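Local coordinates for protein succinate-semialdehyde dehydrogenase (Streptococcus pyogenes MGAS1882, PDB 4OGD) that probably catalyses the oxidation of succinic semialdehyde to succinate and binds NADP+ as cofactor, at residues Ala50-Val55 against Tyr94-Ala99; Asn145-Asn150 against Leu441-Phe446; Asn57-Asp62 against Glu168-Glu173; Glu68-Asp73 against Pro161-Ser166. All coordinates share one frame; numbering follows the deposited sequence.

Three of the four contacts are helix-helix; interaction 2 joins the end of helix 136-148 to the loop 441-446. Helix 45-61 serves interactions 1 and 3, whose centres lie 13 Å apart and which meet where Val55 CG1 comes 3.8 Å from Leu170 CD2. Helix 161-173 serves interactions 3 and 4, also 13 Å apart between centres, and a salt bridge from Arg162 NH1 to Glu169 OE1 (2.9 Å) ties them along it. Interaction 2 joins this row through Ile147, whose CG1 lies 3.6 Å from Leu52 CD2 of interaction 1. Interactions 2 and 4 are farthest apart, about 25 Å between centres. All four are packing contacts between parts of the fold.

Interaction 1: residues Ala50-Val55 against Tyr94-Ala99; sequences AQLHQV and YYADKA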
loop_
_atom_site.group_PDB
_atom_site.type_symbol
_atom_site.label_atom_id
_atom_site.label_comp_id
_atom_site.label_asym_id
_atom_site.label_seq_id
_atom_site.Cartn_x
_atom_site.Cartn_y
_atom_site.Cartn_z
ATOM N N ALA A 50 1.124 -1.682 -28.289
ATOM C CA ALA A 50 0.929 -2.589 -29.414
ATOM C C ALA A 50 1.253 -4.026 -29.024
ATOM O O ALA A 50 0.566 -4.961 -29.438
ATOM C CB ALA A 50 1.789 -2.159 -30.596
ATOM N N GLN A 51 2.315 -4.202 -28.250
ATOM C CA GLN A 51 2.712 -5.535 -27.811
ATOM C C GLN A 51 1.664 -6.166 -26.897
ATOM O O GLN A 51 1.400 -7.361 -26.987
ATOM C CB GLN A 51 4.083 -5.477 -27.129
ATOM C CG GLN A 51 5.231 -5.224 -28.112
ATOM C CD GLN A 51 6.426 -4.566 -27.464
ATOM O OE1 GLN A 51 6.502 -4.466 -26.243
ATOM N NE2 GLN A 51 7.371 -4.101 -28.283
ATOM N N LEU A 52 1.058 -5.365 -26.025
ATOM C CA LEU A 52 0.001 -5.877 -25.151
ATOM C C LEU A 52 -1.264 -6.255 -25.932
ATOM O O LEU A 52 -1.903 -7.265 -25.649
ATOM C CB LEU A 52 -0.314 -4.875 -24.028
ATOM C CG LEU A 52 -1.221 -5.379 -22.907
ATOM C CD1 LEU A 52 -0.670 -6.653 -22.269
ATOM C CD2 LEU A 52 -1.411 -4.284 -21.858
ATOM N N HIS A 53 -1.624 -5.453 -26.925
ATOM C CA HIS A 53 -2.676 -5.862 -27.843
ATOM C C HIS A 53 -2.326 -7.179 -28.547
ATOM O O HIS A 53 -3.206 -8.005 -28.781
ATOM C CB HIS A 53 -2.957 -4.760 -28.865
ATOM C CG HIS A 53 -3.805 -3.644 -28.339
ATOM N ND1 HIS A 53 -5.029 -3.858 -27.742
ATOM C CD2 HIS A 53 -3.617 -2.302 -28.338
ATOM C CE1 HIS A 53 -5.559 -2.698 -27.397
ATOM N NE2 HIS A 53 -4.722 -1.738 -27.748
ATOM N N GLN A 54 -1.047 -7.381 -28.874
ATOM C CA GLN A 54 -0.631 -8.596 -29.576
ATOM C C GLN A 54 -0.691 -9.798 -28.639
ATOM O O GLN A 54 -0.982 -10.924 -29.066
ATOM C CB GLN A 54 0.767 -8.430 -30.203
ATOM C CG GLN A 54 1.229 -9.621 -31.077
ATOM C CD GLN A 54 0.299 -9.903 -32.267
ATOM O OE1 GLN A 54 -0.465 -9.043 -32.692
ATOM N NE2 GLN A 54 0.372 -11.112 -32.799
ATOM N N VAL A 55 -0.438 -9.563 -27.353
ATOM C CA VAL A 55 -0.619 -10.620 -26.366
ATOM C C VAL A 55 -2.067 -11.104 -26.405
ATOM O O VAL A 55 -2.326 -12.307 -26.463
ATOM C CB VAL A 55 -0.243 -10.160 -24.937
ATOM C CG1 VAL A 55 -0.725 -11.178 -23.913
ATOM C CG2 VAL A 55 1.252 -9.972 -24.819
ATOM N N TYR A 94 -7.833 -3.885 -22.478
ATOM C CA TYR A 94 -8.245 -2.781 -21.614
ATOM C C TYR A 94 -7.078 -1.861 -21.256
ATOM O O TYR A 94 -7.142 -0.658 -21.476
ATOM C CB TYR A 94 -8.892 -3.340 -20.345
ATOM C CG TYR A 94 -9.303 -2.325 -19.287
ATOM C CD1 TYR A 94 -8.519 -2.119 -18.160
ATOM C CD2 TYR A 94 -10.498 -1.616 -19.395
ATOM C CE1 TYR A 94 -8.895 -1.217 -17.183
ATOM C CE2 TYR A 94 -10.886 -0.713 -18.421
ATOM C CZ TYR A 94 -10.081 -0.520 -17.315
ATOM O OH TYR A 94 -10.479 0.375 -16.353
ATOM N N TYR A 95 -6.002 -2.421 -20.715
ATOM C CA TYR A 95 -4.908 -1.571 -20.257
ATOM C C TYR A 95 -4.144 -0.927 -21.414
ATOM O O TYR A 95 -3.654 0.190 -21.294
ATOM C CB TYR A 95 -3.988 -2.332 -19.295
ATOM C CG TYR A 95 -4.588 -2.385 -17.910
ATOM C CD1 TYR A 95 -4.710 -1.224 -17.152
ATOM C CD2 TYR A 95 -5.049 -3.581 -17.368
ATOM C CE1 TYR A 95 -5.266 -1.249 -15.892
ATOM C CE2 TYR A 95 -5.614 -3.619 -16.106
ATOM C CZ TYR A 95 -5.719 -2.450 -15.374
ATOM O OH TYR A 95 -6.276 -2.457 -14.112
ATOM N N ALA A 96 -4.069 -1.622 -22.541
ATOM C CA ALA A 96 -3.493 -1.002 -23.732
ATOM C C ALA A 96 -4.359 0.164 -24.221
ATOM O O ALA A 96 -3.840 1.215 -24.623
ATOM C CB ALA A 96 -3.288 -2.038 -24.829
ATOM N N ASP A 97 -5.680 -0.015 -24.187
ATOM C CA ASP A 97 -6.597 1.034 -24.635
ATOM C C ASP A 97 -6.624 2.217 -23.685
ATOM O O ASP A 97 -6.757 3.362 -24.115
ATOM C CB ASP A 97 -8.019 0.495 -24.806
ATOM C CG ASP A 97 -8.196 -0.309 -26.083
ATOM O OD1 ASP A 97 -7.357 -0.193 -26.997
ATOM O OD2 ASP A 97 -9.199 -1.047 -26.172
ATOM N N LYS A 98 -6.498 1.936 -22.391
ATOM C CA LYS A 98 -6.611 2.970 -21.371
ATOM C C LYS A 98 -5.280 3.635 -21.047
ATOM O O LYS A 98 -5.242 4.573 -20.258
ATOM C CB LYS A 98 -7.195 2.383 -20.086
ATOM C CG LYS A 98 -8.664 2.000 -20.158
ATOM C CD LYS A 98 -9.549 3.233 -20.215
ATOM C CE LYS A 98 -11.008 2.842 -20.376
ATOM N NZ LYS A 98 -11.908 4.034 -20.409
ATOM N N ALA A 99 -4.202 3.154 -21.663
ATOM C CA ALA A 99 -2.853 3.602 -21.325
ATOM C C ALA A 99 -2.698 5.123 -21.283
ATOM O O ALA A 99 -2.248 5.677 -20.277
ATOM C CB ALA A 99 -1.840 2.985 -22.276
#
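Leu52 and Ala96 bring their CA atoms within 6.2 Å of each other where the helical segments Ala50-Val55 and Tyr94-Ala99 pass nearly antiparallel, with 157° between their directions and 8.7 Å between their axes at closest approach. The small Ala96 side chain sits over one face of the His53 ring: its CB lies 3.4 Å from the ring centroid and 18° off the normal, a CH-pi contact. With CG set anti to its carbonyl carbon (chi1 -79°), His53 swings its ring from the flank of its helix across to this position. These segments belong to helices 45-61 and 78-103, in the helical part of the aldehyde dehydrogenase fold, and helix 136-148 packs against both through Ile147. At the edge of the His53 ring stands Asp97, whose OD1 lies 3.1 Å from His53 CE1. Asp93, one turn earlier on the same helix as Asp97, forms a hydrogen bond with His53 ND1; two carboxylates so placed could favour a protonated imidazole. Leu52, the residue before the histidine, lies alongside Tyr95, its CD2 branch 4.1 Å from Tyr95 CB and 3.8 Å from Ala96 N, while the Tyr95 ring leads away to hydrogen-bond through OH with Ser439 O.

Interaction 2: residues Asn145-Asn150 against Leu441-Phe446; sequences NFIVGN and LGFTSF
The Schellman motif that ends helix 136-148, with Gly149 at positive phi as its C-prime residue, delivers Asn150 to the backbone of Phe446. The closing bond runs from Asn150 N to Asn145 O (2.8 Å). Asn150 ND2 donates twice: to Asn145 OD1 (3.1 Å), almost straight at 177° and in the carbonyl plane on a lone pair, and to Phe446 O (3.0 Å, N-H...O 155°), which it meets from above the carbonyl plane and which also accepts from Thr122 OG1. A water takes the Phe446 N-H at 3.0 Å and also lies 2.9 Å from Asn145 OD1, while Asn145 ND2 hydrogen-bonds to Val141 O. Alongside, Ile147 CG2 reaches the edge of the Phe443 ring, 3.8 Å from CE1, and Val148 CB lies 4.2 Å from CZ. Asn150 OD1 accepts from the backbone N of Thr122 and Gly123. With partners at both ends, the buried Asn150 amide has its flip fixed and joins the helix end to the loop before strand 448-455.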
loop_
_atom_site.group_PDB
_atom_site.type_symbol
_atom_site.label_atom_id
_atom_site.label_comp_id
_atom_site.label_asym_id
_atom_site.label_seq_id
_atom_site.Cartn_x
_atom_site.Cartn_y
_atom_site.Cartn_z
ATOM N N ASN A 145 1.331 -3.123 -15.103
ATOM C CA ASN A 145 2.741 -2.847 -14.889
ATOM C C ASN A 145 3.540 -2.741 -16.187
ATOM O O ASN A 145 4.436 -1.907 -16.305
ATOM C CB ASN A 145 3.356 -3.853 -13.910
ATOM C CG ASN A 145 2.955 -3.560 -12.468
ATOM O OD1 ASN A 145 3.399 -2.573 -11.884
ATOM N ND2 ASN A 145 2.101 -4.409 -11.899
ATOM N N PHE A 146 3.202 -3.575 -17.163
ATOM C CA PHE A 146 3.865 -3.518 -18.457
ATOM C C PHE A 146 3.605 -2.164 -19.114
ATOM O O PHE A 146 4.523 -1.531 -19.654
ATOM C CB PHE A 146 3.357 -4.661 -19.330
ATOM C CG PHE A 146 3.976 -4.714 -20.701
ATOM C CD1 PHE A 146 5.348 -4.863 -20.856
ATOM C CD2 PHE A 146 3.174 -4.651 -21.832
ATOM C CE1 PHE A 146 5.915 -4.927 -22.122
ATOM C CE2 PHE A 146 3.731 -4.716 -23.101
ATOM C CZ PHE A 146 5.104 -4.850 -23.243
ATOM N N ILE A 147 2.358 -1.706 -19.052
ATOM C CA ILE A 147 2.006 -0.407 -19.615
ATOM C C ILE A 147 2.795 0.766 -18.985
ATOM O O ILE A 147 3.355 1.593 -19.707
ATOM C CB ILE A 147 0.481 -0.161 -19.566
ATOM C CG1 ILE A 147 -0.232 -1.092 -20.555
ATOM C CG2 ILE A 147 0.160 1.293 -19.870
ATOM C CD1 ILE A 147 0.246 -0.932 -22.004
ATOM N N VAL A 148 2.857 0.835 -17.656
ATOM C CA VAL A 148 3.600 1.938 -17.026
ATOM C C VAL A 148 5.109 1.814 -17.251
ATOM O O VAL A 148 5.833 2.818 -17.266
ATOM C CB VAL A 148 3.285 2.112 -15.521
ATOM C CG1 VAL A 148 4.022 1.083 -14.687
ATOM C CG2 VAL A 148 3.685 3.516 -15.060
ATOM N N GLY A 149 5.582 0.587 -17.457
ATOM C CA GLY A 149 7.000 0.360 -17.682
ATOM C C GLY A 149 7.757 -0.253 -16.511
ATOM O O GLY A 149 8.946 -0.005 -16.352
ATOM N N ASN A 150 7.069 -1.034 -15.684
ATOM C CA ASN A 150 7.718 -1.818 -14.630
ATOM C C ASN A 150 7.905 -3.240 -15.133
ATOM O O ASN A 150 6.917 -3.982 -15.242
ATOM C CB ASN A 150 6.839 -1.908 -13.370
ATOM C CG ASN A 150 6.705 -0.595 -12.624
ATOM O OD1 ASN A 150 7.581 0.255 -12.664
ATOM N ND2 ASN A 150 5.595 -0.437 -11.917
ATOM N N LEU A 441 -7.967 1.783 -10.430
ATOM C CA LEU A 441 -7.381 1.598 -9.102
ATOM C C LEU A 441 -6.224 0.608 -9.163
ATOM O O LEU A 441 -5.233 0.745 -8.446
ATOM C CB LEU A 441 -8.428 1.126 -8.090
ATOM C CG LEU A 441 -9.571 2.094 -7.781
ATOM C CD1 LEU A 441 -10.478 1.549 -6.675
ATOM C CD2 LEU A 441 -9.036 3.476 -7.399
ATOM N N GLY A 442 -6.348 -0.388 -10.030
ATOM C CA GLY A 442 -5.308 -1.393 -10.173
ATOM C C GLY A 442 -4.166 -0.980 -11.091
ATOM O O GLY A 442 -3.277 -1.786 -11.382
ATOM N N PHE A 443 -4.184 0.267 -11.553
ATOM C CA PHE A 443 -3.112 0.764 -12.403
ATOM C C PHE A 443 -1.989 1.431 -11.602
ATOM O O PHE A 443 -0.834 1.424 -12.030
ATOM C CB PHE A 443 -3.665 1.741 -13.453
ATOM C CG PHE A 443 -2.654 2.171 -14.469
ATOM C CD1 PHE A 443 -2.297 1.318 -15.501
ATOM C CD2 PHE A 443 -2.056 3.418 -14.384
ATOM C CE1 PHE A 443 -1.365 1.698 -16.438
ATOM C CE2 PHE A 443 -1.112 3.814 -15.320
ATOM C CZ PHE A 443 -0.768 2.948 -16.348
ATOM N N THR A 444 -2.313 2.004 -10.445
ATOM C CA THR A 444 -1.348 2.873 -9.760
ATOM C C THR A 444 -0.581 2.242 -8.601
ATOM O O THR A 444 0.200 2.927 -7.944
ATOM C CB THR A 444 -2.013 4.156 -9.262
ATOM O OG1 THR A 444 -3.171 3.806 -8.503
ATOM C CG2 THR A 444 -2.417 5.044 -10.439
ATOM N N SER A 445 -0.773 0.949 -8.363
ATOM C CA SER A 445 -0.201 0.319 -7.175
ATOM C C SER A 445 1.304 0.493 -7.067
ATOM O O SER A 445 1.817 0.755 -5.977
ATOM C CB SER A 445 -0.533 -1.168 -7.136
ATOM O OG SER A 445 -1.931 -1.348 -7.069
ATOM N N PHE A 446 2.002 0.354 -8.190
ATOM C CA PHE A 446 3.457 0.473 -8.185
ATOM C C PHE A 446 3.959 1.596 -9.082
ATOM O O PHE A 446 5.044 1.516 -9.681
ATOM C CB PHE A 446 4.102 -0.883 -8.492
ATOM C CG PHE A 446 3.668 -1.965 -7.542
ATOM C CD1 PHE A 446 4.177 -2.011 -6.251
ATOM C CD2 PHE A 446 2.718 -2.902 -7.924
ATOM C CE1 PHE A 446 3.778 -2.989 -5.371
ATOM C CE2 PHE A 446 2.301 -3.892 -7.044
ATOM C CZ PHE A 446 2.829 -3.934 -5.760
HETATM O O HOH W 1 1.604 -0.455 -11.011
#

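Interaction 3: residues Asn57-Asp62 against Glu168-Glu173; sequences NILRRD and EELVLE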
loop_
_atom_site.group_PDB
_atom_site.type_symbol
_atom_site.label_atom_id
_atom_site.label_comp_id
_atom_site.label_asym_id
_atom_site.label_seq_id
_atom_site.Cartn_x
_atom_site.Cartn_y
_atom_site.Cartn_z
ATOM N N ASN A 57 -4.115 -10.753 -28.888
ATOM C CA ASN A 57 -4.301 -11.361 -30.207
ATOM C C ASN A 57 -3.861 -12.823 -30.254
ATOM O O ASN A 57 -4.562 -13.683 -30.803
ATOM C CB ASN A 57 -3.520 -10.542 -31.242
ATOM C CG ASN A 57 -3.929 -10.843 -32.673
ATOM O OD1 ASN A 57 -3.079 -11.098 -33.524
ATOM N ND2 ASN A 57 -5.224 -10.789 -32.951
ATOM N N ILE A 58 -2.694 -13.105 -29.684
ATOM C CA ILE A 58 -2.182 -14.471 -29.648
ATOM C C ILE A 58 -3.023 -15.353 -28.727
ATOM O O ILE A 58 -3.246 -16.531 -29.017
ATOM C CB ILE A 58 -0.704 -14.512 -29.238
ATOM C CG1 ILE A 58 0.144 -13.791 -30.286
ATOM C CG2 ILE A 58 -0.232 -15.957 -29.063
ATOM C CD1 ILE A 58 1.560 -13.487 -29.812
ATOM N N LEU A 59 -3.499 -14.785 -27.621
ATOM C CA LEU A 59 -4.417 -15.510 -26.750
ATOM C C LEU A 59 -5.706 -15.894 -27.483
ATOM O O LEU A 59 -6.203 -17.016 -27.324
ATOM C CB LEU A 59 -4.725 -14.706 -25.488
ATOM C CG LEU A 59 -3.631 -14.737 -24.424
ATOM C CD1 LEU A 59 -3.971 -13.744 -23.315
ATOM C CD2 LEU A 59 -3.461 -16.143 -23.846
ATOM N N ARG A 60 -6.226 -14.983 -28.304
ATOM C CA ARG A 60 -7.387 -15.293 -29.137
ATOM C C ARG A 60 -7.081 -16.424 -30.113
ATOM O O ARG A 60 -7.841 -17.388 -30.231
ATOM C CB ARG A 60 -7.839 -14.066 -29.941
ATOM C CG ARG A 60 -8.592 -13.010 -29.160
ATOM C CD ARG A 60 -9.120 -11.933 -30.115
ATOM N NE ARG A 60 -9.954 -10.961 -29.414
ATOM C CZ ARG A 60 -9.518 -9.806 -28.923
ATOM N NH1 ARG A 60 -8.254 -9.445 -29.077
ATOM N NH2 ARG A 60 -10.356 -9.002 -28.284
ATOM N N ARG A 61 -5.970 -16.281 -30.826
ATOM C CA ARG A 61 -5.562 -17.247 -31.844
ATOM C C ARG A 61 -5.345 -18.646 -31.262
ATOM O O ARG A 61 -5.752 -19.664 -31.847
ATOM C CB ARG A 61 -4.267 -16.766 -32.514
ATOM C CG ARG A 61 -3.860 -17.582 -33.744
ATOM C CD ARG A 61 -2.448 -17.229 -34.159
ATOM N NE ARG A 61 -1.483 -17.797 -33.221
ATOM C CZ ARG A 61 -0.241 -17.356 -33.058
ATOM N NH1 ARG A 61 0.191 -16.312 -33.760
ATOM N NH2 ARG A 61 0.562 -17.948 -32.176
ATOM N N ASP A 62 -4.699 -18.691 -30.105
ATOM C CA ASP A 62 -4.289 -19.956 -29.511
ATOM C C ASP A 62 -5.063 -20.272 -28.237
ATOM O O ASP A 62 -4.530 -20.928 -27.338
ATOM C CB ASP A 62 -2.787 -19.929 -29.193
ATOM C CG ASP A 62 -1.923 -19.896 -30.437
ATOM O OD1 ASP A 62 -2.445 -20.176 -31.532
ATOM O OD2 ASP A 62 -0.714 -19.606 -30.315
ATOM N N GLU A 168 5.387 -16.417 -20.031
ATOM C CA GLU A 168 6.600 -15.751 -20.497
ATOM C C GLU A 168 6.776 -15.933 -22.004
ATOM O O GLU A 168 7.080 -14.975 -22.707
ATOM C CB GLU A 168 7.844 -16.266 -19.767
ATOM C CG GLU A 168 9.137 -15.640 -20.301
ATOM C CD GLU A 168 10.389 -16.214 -19.669
ATOM O OE1 GLU A 168 10.353 -16.586 -18.482
ATOM O OE2 GLU A 168 11.419 -16.308 -20.367
ATOM N N GLU A 169 6.567 -17.152 -22.494
ATOM C CA GLU A 169 6.722 -17.436 -23.926
ATOM C C GLU A 169 5.736 -16.628 -24.767
ATOM O O GLU A 169 6.082 -16.137 -25.850
ATOM C CB GLU A 169 6.561 -18.940 -24.189
ATOM C CG GLU A 169 7.750 -19.751 -23.699
ATOM C CD GLU A 169 7.475 -21.242 -23.603
ATOM O OE1 GLU A 169 6.329 -21.669 -23.847
ATOM O OE2 GLU A 169 8.429 -21.985 -23.290
ATOM N N LEU A 170 4.507 -16.507 -24.266
ATOM C CA LEU A 170 3.463 -15.710 -24.907
ATOM C C LEU A 170 3.888 -14.252 -25.090
ATOM O O LEU A 170 3.730 -13.669 -26.170
ATOM C CB LEU A 170 2.185 -15.778 -24.065
ATOM C CG LEU A 170 1.044 -14.790 -24.332
ATOM C CD1 LEU A 170 0.438 -15.004 -25.715
ATOM C CD2 LEU A 170 -0.037 -14.894 -23.259
ATOM N N VAL A 171 4.412 -13.660 -24.024
ATOM C CA VAL A 171 4.776 -12.249 -24.039
ATOM C C VAL A 171 5.953 -11.994 -24.991
ATOM O O VAL A 171 5.976 -10.991 -25.712
ATOM C CB VAL A 171 5.042 -11.744 -22.598
ATOM C CG1 VAL A 171 5.721 -10.389 -22.595
ATOM C CG2 VAL A 171 3.729 -11.691 -21.831
ATOM N N LEU A 172 6.917 -12.908 -25.005
ATOM C CA LEU A 172 8.011 -12.844 -25.967
ATOM C C LEU A 172 7.496 -13.016 -27.398
ATOM O O LEU A 172 7.917 -12.288 -28.306
ATOM C CB LEU A 172 9.059 -13.906 -25.643
ATOM C CG LEU A 172 9.806 -13.654 -24.331
ATOM C CD1 LEU A 172 10.528 -14.917 -23.903
ATOM C CD2 LEU A 172 10.787 -12.502 -24.486
ATOM N N GLU A 173 6.583 -13.964 -27.593
ATOM C CA GLU A 173 5.986 -14.185 -28.910
ATOM C C GLU A 173 5.283 -12.936 -29.438
ATOM O O GLU A 173 5.292 -12.670 -30.645
ATOM C CB GLU A 173 5.005 -15.363 -28.884
ATOM C CG GLU A 173 4.540 -15.782 -30.289
ATOM C CD GLU A 173 3.553 -16.933 -30.282
ATOM O OE1 GLU A 173 3.229 -17.444 -29.190
ATOM O OE2 GLU A 173 3.103 -17.328 -31.386
HETATM O O HOH W 2 1.213 -19.149 -28.485
#
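The C-terminal ends of helices 45-61 and 161-173 pack together through Ile58, Leu59 and Leu170, with Arg61 and Glu173 joined at the solvent-exposed side. Their segment axes pass 10.5 Å apart with 116° between directions. Leu170 CD1 meets Ile58 CG2 at 3.5 Å as the two side chains run antiparallel past one another. Its other branch, CD2, lies 3.7 Å from Leu59 CD2, the two side chains roughly perpendicular, so Leu170 is wedged between two successive residues. Tyr66 of helix 63-74 and Tyr135 also touch this leucine. On the exposed side, Arg61 turns its guanidinium edge to two carboxylates. A bend at chi3 (73°) brings NE and NH2 side-on to Asp62, with Arg61 NH2 2.8 Å from Asp62 OD2; the same NH2 donates to Glu173 OE2 at 2.7 Å, nearly in the guanidinium plane. Glu173 reaches it by an extended chain whose CG and CD pass Ile58 CD1. The acids would repel, Asp62 OD2 being 4.6 Å from Glu173 OE2, but the arginine between them probably offsets this, and a water donates to Asp62 OD2 (2.7 Å) and to Glu173 OE1. The result is a three-residue salt-bridge network at the edge of an apolar helix-helix interface, within the helical packing of the Rossmann-type part of the fold.

Interaction 4: residues Glu68-Asp73 against Pro161-Ser166; sequences EIMTKD and PRSAQS
Asp73 and Ser163 make the polar part of this contact. Asp73 OD2 takes two hydrogen bonds from one residue: from Ser163 N at 2.8 Å on the syn side of the carboxylate, and from Ser163 OG at 2.7 Å on the anti side. The hydroxyl reaches this place because Ser163 OG stands anti to its carbonyl carbon (chi1 -60°), beside the very N-H that makes the other bond. Asp73 OD1 has a separate partner in Thr5 OG1 and lies 3.6 Å from Arg162 CB.

Van der Waals packing centres on Ile69, one turn before Asp73. Its CG2 branch packs 3.7 Å from Arg162 CG, and its CD1 reaches Ser166 OG at 3.8 Å while also lying over one face of the Arg162 guanidinium. Arg162, bent at chi2 (60°), sends NH1 on to Glu169, and Ser166 OG hydrogen-bonds with Tyr135 OH. Met70 CG adds a lighter touch on Ser163 OG.

Segments 68-73 and 161-166 run at 151° to each other, their axes 8.8 Å apart at closest approach, and the CA atoms of Met70 and Ser163 are the nearest pair at 6.0 Å. A buried carboxylate placed at the first turn of helix 161-173 takes up a backbone N-H there, and the positive end of that helix, together with the serine bonds, would be expected to stabilise its negative charge.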
loop_
_atom_site.group_PDB
_atom_site.type_symbol
_atom_site.label_atom_id
_atom_site.label_comp_id
_atom_site.label_asym_id
_atom_site.label_seq_id
_atom_site.Cartn_x
_atom_site.Cartn_y
_atom_site.Cartn_z
ATOM N N GLU A 68 -6.033 -25.522 -22.474
ATOM C CA GLU A 68 -5.629 -26.886 -22.131
ATOM C C GLU A 68 -4.414 -26.932 -21.193
ATOM O O GLU A 68 -4.316 -27.813 -20.333
ATOM C CB GLU A 68 -5.370 -27.727 -23.392
ATOM C CG GLU A 68 -4.950 -29.156 -23.054
ATOM C CD GLU A 68 -4.933 -30.092 -24.247
ATOM O OE1 GLU A 68 -5.286 -29.661 -25.369
ATOM O OE2 GLU A 68 -4.563 -31.269 -24.048
ATOM N N ILE A 69 -3.486 -25.994 -21.364
ATOM C CA ILE A 69 -2.322 -25.909 -20.487
ATOM C C ILE A 69 -2.782 -25.740 -19.040
ATOM O O ILE A 69 -2.262 -26.387 -18.125
ATOM C CB ILE A 69 -1.403 -24.746 -20.897
ATOM C CG1 ILE A 69 -0.591 -25.146 -22.132
ATOM C CG2 ILE A 69 -0.468 -24.358 -19.755
ATOM C CD1 ILE A 69 0.211 -24.011 -22.730
ATOM N N MET A 70 -3.788 -24.899 -18.839
ATOM C CA MET A 70 -4.300 -24.682 -17.488
ATOM C C MET A 70 -5.019 -25.916 -16.927
ATOM O O MET A 70 -4.808 -26.297 -15.773
ATOM C CB MET A 70 -5.201 -23.455 -17.449
ATOM C CG MET A 70 -4.449 -22.171 -17.677
ATOM S SD MET A 70 -5.499 -20.740 -17.370
ATOM C CE MET A 70 -6.054 -20.353 -19.026
ATOM N N THR A 71 -5.849 -26.547 -17.751
ATOM C CA THR A 71 -6.532 -27.777 -17.343
ATOM C C THR A 71 -5.539 -28.885 -16.975
ATOM O O THR A 71 -5.682 -29.554 -15.943
ATOM C CB THR A 71 -7.466 -28.275 -18.457
ATOM O OG1 THR A 71 -8.521 -27.324 -18.661
ATOM C CG2 THR A 71 -8.060 -29.643 -18.089
ATOM N N LYS A 72 -4.527 -29.081 -17.816
ATOM C CA LYS A 72 -3.528 -30.109 -17.542
ATOM C C LYS A 72 -2.658 -29.815 -16.313
ATOM O O LYS A 72 -2.191 -30.743 -15.656
ATOM C CB LYS A 72 -2.683 -30.405 -18.794
ATOM C CG LYS A 72 -3.497 -30.991 -19.968
ATOM C CD LYS A 72 -4.043 -32.384 -19.646
ATOM C CE LYS A 72 -5.077 -32.863 -20.675
ATOM N NZ LYS A 72 -4.489 -33.102 -22.034
ATOM N N ASP A 73 -2.463 -28.537 -15.988
ATOM C CA ASP A 73 -1.687 -28.156 -14.798
ATOM C C ASP A 73 -2.486 -28.360 -13.510
ATOM O O ASP A 73 -2.030 -29.022 -12.566
ATOM C CB ASP A 73 -1.275 -26.670 -14.855
ATOM C CG ASP A 73 0.113 -26.445 -15.468
ATOM O OD1 ASP A 73 0.825 -27.411 -15.824
ATOM O OD2 ASP A 73 0.496 -25.263 -15.576
ATOM N N PRO A 161 3.607 -25.026 -13.432
ATOM C CA PRO A 161 4.817 -24.508 -14.070
ATOM C C PRO A 161 4.686 -24.348 -15.583
ATOM O O PRO A 161 5.355 -23.483 -16.132
ATOM C CB PRO A 161 5.869 -25.565 -13.723
ATOM C CG PRO A 161 5.083 -26.834 -13.582
ATOM C CD PRO A 161 3.743 -26.443 -13.041
ATOM N N ARG A 162 3.858 -25.148 -16.250
ATOM C CA ARG A 162 3.680 -24.953 -17.690
ATOM C C ARG A 162 2.897 -23.671 -17.974
ATOM O O ARG A 162 3.214 -22.940 -18.914
ATOM C CB ARG A 162 3.005 -26.162 -18.346
ATOM C CG ARG A 162 2.827 -26.025 -19.854
ATOM C CD ARG A 162 4.134 -25.862 -20.620
ATOM N NE ARG A 162 3.831 -25.711 -22.040
ATOM C CZ ARG A 162 4.352 -24.785 -22.839
ATOM N NH1 ARG A 162 5.251 -23.925 -22.383
ATOM N NH2 ARG A 162 3.976 -24.735 -24.111
ATOM N N SER A 163 1.897 -23.386 -17.145
ATOM C CA SER A 163 1.165 -22.125 -17.259
ATOM C C SER A 163 2.143 -20.960 -17.132
ATOM O O SER A 163 2.126 -20.026 -17.938
ATOM C CB SER A 163 0.072 -22.025 -16.187
ATOM O OG SER A 163 -0.879 -23.084 -16.299
ATOM N N ALA A 164 3.021 -21.035 -16.132
ATOM C CA ALA A 164 3.953 -19.953 -15.844
ATOM C C ALA A 164 4.958 -19.782 -16.965
ATOM O O ALA A 164 5.241 -18.668 -17.402
ATOM C CB ALA A 164 4.683 -20.229 -14.539
ATOM N N GLN A 165 5.521 -20.896 -17.415
ATOM C CA GLN A 165 6.513 -20.850 -18.479
ATOM C C GLN A 165 5.908 -20.338 -19.787
ATOM O O GLN A 165 6.502 -19.502 -20.473
ATOM C CB GLN A 165 7.091 -22.246 -18.689
ATOM C CG GLN A 165 7.969 -22.367 -19.922
ATOM C CD GLN A 165 8.348 -23.804 -20.213
ATOM O OE1 GLN A 165 7.506 -24.617 -20.615
ATOM N NE2 GLN A 165 9.620 -24.129 -20.003
ATOM N N SER A 166 4.723 -20.834 -20.126
ATOM C CA SER A 166 4.069 -20.440 -21.367
ATOM C C SER A 166 3.639 -18.978 -21.357
ATOM O O SER A 166 3.500 -18.370 -22.414
ATOM C CB SER A 166 2.869 -21.340 -21.662
ATOM O OG SER A 166 1.881 -21.250 -20.645
#